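Local coordinates for protein peptide chain release factor subunit 1 (Aeropyrum pernix, PDB 3AGK) that probably directs the release of finished polypeptides from the ribosome in response to the stop codons UAA, UAG and UGA, at residues N141-T154 with L157-G171. Residues are numbered along the deposited sequence; the frame is centred on the assembly and turned at random.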
loop_
_atom_site.group_PDB
_atom_site.type_symbol
_atom_site.label_atom_id
_atom_site.label_comp_id
_atom_site.label_asym_id
_atom_site.label_seq_id
_atom_site.Cartn_x
_atom_site.Cartn_y
_atom_site.Cartn_z
ATOM N N ASN A 141 0.299 -9.216 -3.906
ATOM C CA ASN A 141 1.265 -9.922 -3.072
ATOM C C ASN A 141 1.157 -9.615 -1.578
ATOM O O ASN A 141 2.139 -9.702 -0.845
ATOM C CB ASN A 141 2.692 -9.651 -3.561
ATOM C CG ASN A 141 3.109 -8.207 -3.387
ATOM O OD1 ASN A 141 4.228 -7.840 -3.733
ATOM N ND2 ASN A 141 2.218 -7.382 -2.843
ATOM N N ALA A 142 -0.035 -9.254 -1.124
ATOM C CA ALA A 142 -0.214 -8.870 0.272
ATOM C C ALA A 142 -0.313 -10.081 1.210
ATOM O O ALA A 142 -0.947 -11.100 0.892
ATOM C CB ALA A 142 -1.437 -7.978 0.419
ATOM N N ILE A 143 0.332 -9.948 2.360
ATOM C CA ILE A 143 0.230 -10.909 3.449
ATOM C C ILE A 143 -0.385 -10.256 4.694
ATOM O O ILE A 143 0.077 -9.198 5.146
ATOM C CB ILE A 143 1.623 -11.449 3.819
ATOM C CG1 ILE A 143 2.278 -12.084 2.585
ATOM C CG2 ILE A 143 1.539 -12.407 5.018
ATOM C CD1 ILE A 143 1.510 -13.275 2.041
ATOM N N GLY A 144 -1.437 -10.877 5.225
ATOM C CA GLY A 144 -2.037 -10.455 6.481
ATOM C C GLY A 144 -1.314 -11.157 7.618
ATOM O O GLY A 144 -0.827 -12.267 7.466
ATOM N N ILE A 145 -1.200 -10.490 8.753
ATOM C CA ILE A 145 -0.564 -11.084 9.924
ATOM C C ILE A 145 -1.447 -10.840 11.149
ATOM O O ILE A 145 -1.898 -9.706 11.386
ATOM C CB ILE A 145 0.826 -10.487 10.174
ATOM C CG1 ILE A 145 1.635 -10.492 8.876
ATOM C CG2 ILE A 145 1.562 -11.243 11.317
ATOM C CD1 ILE A 145 2.527 -9.303 8.748
ATOM N N ILE A 146 -1.709 -11.914 11.891
ATOM C CA ILE A 146 -2.430 -11.845 13.161
ATOM C C ILE A 146 -1.516 -12.402 14.255
ATOM O O ILE A 146 -1.127 -13.564 14.208
ATOM C CB ILE A 146 -3.765 -12.636 13.123
ATOM C CG1 ILE A 146 -4.639 -12.153 11.965
ATOM C CG2 ILE A 146 -4.528 -12.481 14.435
ATOM C CD1 ILE A 146 -5.695 -13.156 11.500
ATOM N N ILE A 147 -1.135 -11.540 15.198
ATOM C CA ILE A 147 -0.443 -11.944 16.423
ATOM C C ILE A 147 -1.482 -12.106 17.529
ATOM O O ILE A 147 -2.248 -11.182 17.808
ATOM C CB ILE A 147 0.621 -10.907 16.855
ATOM C CG1 ILE A 147 1.602 -10.632 15.708
ATOM C CG2 ILE A 147 1.381 -11.393 18.086
ATOM C CD1 ILE A 147 2.517 -9.481 16.000
ATOM N N VAL A 148 -1.527 -13.288 18.131
ATOM C CA VAL A 148 -2.580 -13.588 19.090
ATOM C C VAL A 148 -2.011 -13.978 20.435
ATOM O O VAL A 148 -1.090 -14.796 20.522
ATOM C CB VAL A 148 -3.470 -14.776 18.663
ATOM C CG1 VAL A 148 -4.744 -14.780 19.520
ATOM C CG2 VAL A 148 -3.815 -14.713 17.199
ATOM N N GLU A 149 -2.585 -13.394 21.474
ATOM C CA GLU A 149 -2.379 -13.835 22.838
ATOM C C GLU A 149 -3.760 -13.954 23.455
ATOM O O GLU A 149 -4.731 -13.405 22.931
ATOM C CB GLU A 149 -1.578 -12.807 23.630
ATOM C CG GLU A 149 -0.095 -12.877 23.406
ATOM C CD GLU A 149 0.667 -11.914 24.295
ATOM O OE1 GLU A 149 0.917 -12.261 25.472
ATOM O OE2 GLU A 149 1.020 -10.818 23.814
ATOM N N ARG A 150 -3.845 -14.661 24.571
ATOM C CA ARG A 150 -5.118 -14.855 25.268
ATOM C C ARG A 150 -5.835 -13.533 25.530
ATOM O O ARG A 150 -7.068 -13.474 25.512
ATOM C CB ARG A 150 -4.871 -15.551 26.603
ATOM C CG ARG A 150 -4.306 -14.609 27.657
ATOM C CD ARG A 150 -3.549 -15.343 28.751
ATOM N NE ARG A 150 -4.442 -16.058 29.656
ATOM C CZ ARG A 150 -4.474 -15.879 30.975
ATOM N NH1 ARG A 150 -3.662 -15.006 31.556
ATOM N NH2 ARG A 150 -5.322 -16.575 31.713
ATOM N N ASP A 151 -5.074 -12.470 25.781
ATOM C CA ASP A 151 -5.685 -11.198 26.178
ATOM C C ASP A 151 -5.176 -9.992 25.384
ATOM O O ASP A 151 -5.336 -8.842 25.820
ATOM C CB ASP A 151 -5.445 -10.953 27.671
ATOM C CG ASP A 151 -3.994 -10.656 27.968
ATOM O OD1 ASP A 151 -3.154 -10.927 27.086
ATOM O OD2 ASP A 151 -3.689 -10.155 29.060
ATOM N N GLN A 152 -4.568 -10.241 24.223
ATOM C CA GLN A 152 -3.998 -9.158 23.418
ATOM C C GLN A 152 -3.675 -9.619 21.992
ATOM O O GLN A 152 -3.293 -10.765 21.776
ATOM C CB GLN A 152 -2.737 -8.651 24.100
ATOM C CG GLN A 152 -2.127 -7.410 23.511
ATOM C CD GLN A 152 -0.852 -7.022 24.244
ATOM O OE1 GLN A 152 -0.205 -6.039 23.903
ATOM N NE2 GLN A 152 -0.482 -7.808 25.251
ATOM N N ALA A 153 -3.836 -8.727 21.021
ATOM C CA ALA A 153 -3.652 -9.098 19.625
ATOM C C ALA A 153 -3.187 -7.926 18.766
ATOM O O ALA A 153 -3.429 -6.778 19.100
ATOM C CB ALA A 153 -4.932 -9.688 19.059
ATOM N N THR A 154 -2.504 -8.237 17.665
ATOM C CA THR A 154 -2.111 -7.250 16.665
ATOM C C THR A 154 -2.504 -7.761 15.280
ATOM O O THR A 154 -2.232 -8.917 14.931
ATOM C CB THR A 154 -0.574 -6.997 16.688
ATOM O OG1 THR A 154 -0.182 -6.523 17.982
ATOM C CG2 THR A 154 -0.144 -5.971 15.604
ATOM N N LEU A 157 -0.323 -5.807 8.125
ATOM C CA LEU A 157 -0.399 -6.012 6.695
ATOM C C LEU A 157 0.967 -5.801 6.051
ATOM O O LEU A 157 1.619 -4.782 6.287
ATOM C CB LEU A 157 -1.414 -5.046 6.091
ATOM C CG LEU A 157 -1.672 -5.285 4.603
ATOM C CD1 LEU A 157 -2.267 -6.667 4.366
ATOM C CD2 LEU A 157 -2.575 -4.200 4.057
ATOM N N LEU A 158 1.405 -6.775 5.256
ATOM C CA LEU A 158 2.663 -6.650 4.515
ATOM C C LEU A 158 2.422 -6.607 3.016
ATOM O O LEU A 158 1.734 -7.480 2.472
ATOM C CB LEU A 158 3.593 -7.818 4.829
ATOM C CG LEU A 158 4.930 -7.821 4.077
ATOM C CD1 LEU A 158 5.843 -6.736 4.659
ATOM C CD2 LEU A 158 5.587 -9.210 4.130
ATOM N N LYS A 159 3.001 -5.596 2.362
ATOM C CA LYS A 159 3.029 -5.479 0.902
ATOM C C LYS A 159 4.432 -5.094 0.455
ATOM O O LYS A 159 4.907 -3.996 0.747
ATOM C CB LYS A 159 2.080 -4.393 0.415
ATOM C CG LYS A 159 0.641 -4.565 0.826
ATOM C CD LYS A 159 -0.189 -3.429 0.245
ATOM C CE LYS A 159 -1.618 -3.438 0.775
ATOM N NZ LYS A 159 -2.400 -2.271 0.272
ATOM N N GLY A 160 5.094 -5.978 -0.276
ATOM C CA GLY A 160 6.482 -5.751 -0.645
ATOM C C GLY A 160 7.275 -5.539 0.631
ATOM O O GLY A 160 7.228 -6.365 1.540
ATOM N N ALA A 161 7.978 -4.419 0.718
ATOM C CA ALA A 161 8.747 -4.094 1.915
ATOM C C ALA A 161 7.997 -3.220 2.953
ATOM O O ALA A 161 8.564 -2.845 3.974
ATOM C CB ALA A 161 10.101 -3.443 1.521
ATOM N N ARG A 162 6.731 -2.906 2.700
ATOM C CA ARG A 162 5.946 -2.078 3.631
ATOM C C ARG A 162 5.151 -2.904 4.637
ATOM O O ARG A 162 4.232 -3.630 4.261
ATOM C CB ARG A 162 4.972 -1.179 2.867
ATOM C CG ARG A 162 5.630 -0.431 1.723
ATOM C CD ARG A 162 4.676 0.557 1.088
ATOM N NE ARG A 162 5.333 1.382 0.075
ATOM C CZ ARG A 162 6.291 2.266 0.336
ATOM N NH1 ARG A 162 6.726 2.434 1.580
ATOM N NH2 ARG A 162 6.823 2.976 -0.649
ATOM N N LEU A 163 5.509 -2.774 5.913
ATOM C CA LEU A 163 4.821 -3.463 7.000
ATOM C C LEU A 163 4.153 -2.456 7.926
ATOM O O LEU A 163 4.797 -1.519 8.400
ATOM C CB LEU A 163 5.811 -4.276 7.810
ATOM C CG LEU A 163 5.281 -5.082 8.982
ATOM C CD1 LEU A 163 4.329 -6.196 8.512
ATOM C CD2 LEU A 163 6.486 -5.666 9.687
ATOM N N GLU A 164 2.867 -2.663 8.192
ATOM C CA GLU A 164 2.096 -1.734 9.000
ATOM C C GLU A 164 1.140 -2.440 9.962
ATOM O O GLU A 164 0.655 -3.564 9.701
ATOM C CB GLU A 164 1.310 -0.773 8.103
ATOM C CG GLU A 164 0.279 -1.463 7.214
ATOM C CD GLU A 164 -0.525 -0.478 6.368
ATOM O OE1 GLU A 164 -0.577 0.719 6.720
ATOM O OE2 GLU A 164 -1.114 -0.901 5.352
ATOM N N VAL A 165 0.892 -1.771 11.084
ATOM C CA VAL A 165 -0.088 -2.209 12.059
ATOM C C VAL A 165 -1.446 -1.695 11.598
ATOM O O VAL A 165 -1.585 -0.509 11.332
ATOM C CB VAL A 165 0.227 -1.626 13.445
ATOM C CG1 VAL A 165 -0.972 -1.793 14.382
ATOM C CG2 VAL A 165 1.455 -2.289 14.034
ATOM N N LEU A 166 -2.430 -2.583 11.467
ATOM C CA LEU A 166 -3.786 -2.180 11.084
ATOM C C LEU A 166 -4.636 -1.930 12.319
ATOM O O LEU A 166 -5.437 -1.009 12.344
ATOM C CB LEU A 166 -4.470 -3.231 10.200
ATOM C CG LEU A 166 -3.859 -3.417 8.813
ATOM C CD1 LEU A 166 -4.677 -4.382 7.971
ATOM C CD2 LEU A 166 -3.706 -2.062 8.105
ATOM N N LYS A 167 -4.440 -2.758 13.342
ATOM C CA LYS A 167 -5.243 -2.709 14.548
ATOM C C LYS A 167 -4.531 -3.456 15.670
ATOM O O LYS A 167 -3.902 -4.503 15.440
ATOM C CB LYS A 167 -6.603 -3.363 14.294
ATOM C CG LYS A 167 -7.579 -3.242 15.456
ATOM C CD LYS A 167 -8.309 -1.916 15.410
ATOM C CE LYS A 167 -9.084 -1.674 16.692
ATOM N NZ LYS A 167 -10.156 -0.662 16.496
ATOM N N GLU A 168 -4.627 -2.902 16.874
ATOM C CA GLU A 168 -4.234 -3.587 18.099
ATOM C C GLU A 168 -5.465 -3.738 19.006
ATOM O O GLU A 168 -6.337 -2.870 19.019
ATOM C CB GLU A 168 -3.102 -2.829 18.806
ATOM C CG GLU A 168 -1.810 -2.770 17.962
ATOM C CD GLU A 168 -0.575 -2.391 18.761
ATOM O OE1 GLU A 168 -0.086 -3.233 19.551
ATOM O OE2 GLU A 168 -0.084 -1.255 18.586
ATOM N N LEU A 169 -5.545 -4.845 19.741
ATOM C CA LEU A 169 -6.715 -5.144 20.557
ATOM C C LEU A 169 -6.240 -5.666 21.880
ATOM O O LEU A 169 -5.193 -6.320 21.951
ATOM C CB LEU A 169 -7.587 -6.221 19.910
ATOM C CG LEU A 169 -8.304 -5.958 18.587
ATOM C CD1 LEU A 169 -7.438 -6.363 17.413
ATOM C CD2 LEU A 169 -9.593 -6.742 18.550
ATOM N N GLU A 170 -7.023 -5.377 22.919
ATOM C CA GLU A 170 -6.792 -5.867 24.274
ATOM C C GLU A 170 -8.073 -6.466 24.841
ATOM O O GLU A 170 -9.183 -6.034 24.500
ATOM C CB GLU A 170 -6.408 -4.724 25.211
ATOM C CG GLU A 170 -5.331 -3.809 24.721
ATOM C CD GLU A 170 -4.505 -3.266 25.870
ATOM O OE1 GLU A 170 -4.894 -2.226 26.453
ATOM O OE2 GLU A 170 -3.472 -3.896 26.196
ATOM N N GLY A 171 -7.903 -7.426 25.745
ATOM C CA GLY A 171 -9.007 -8.015 26.471
ATOM C C GLY A 171 -8.663 -8.159 27.941
ATOM O O GLY A 171 -7.489 -8.128 28.330
HETATM O O HOH W 1 -6.079 -9.489 30.707
#
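Ile145 and Leu163 meet across the middle strand, 152-159, of an antiparallel beta meander in eRF1 domain 2. Their chains cross at about a right angle, CD1 of Ile145 lying 3.6 Å from CD1 of Leu163. In Leu163 CG stands anti to the backbone N (chi1 -179°), which carries the methyl across to the isoleucine; two branched apolar chains suit this buried spot. Nearby, Ile143 and Leu158 form a hydrogen-bonded pair, with CB of Ile143 4.3 Å from CB of Leu158, and both of their mutual bonds are short and nearly straight. Gly144 and Leu157 make the next, non-hydrogen-bonded pair, and Leu157 CD1 rests 3.5 Å from Ile143 O.

At the far end small Ala153 pairs with Leu169, while Thr154 and Glu168 run side by side on the other face. Thr154 OG1 lies 3.6 Å from Glu168 OE1 but is hydrogen-bonded to Gln258 OE1 and Gly259 N. The type I turn 149-152 brings Asp151 O to Gly171 N (2.9 Å), which approaches from above the carbonyl plane.

Strand 142-149 continues the sheet into parallel strand 219-226; helix 259-269 packs on Ile145 and Val165, and helix 188-215 meets Ile146 and Val148.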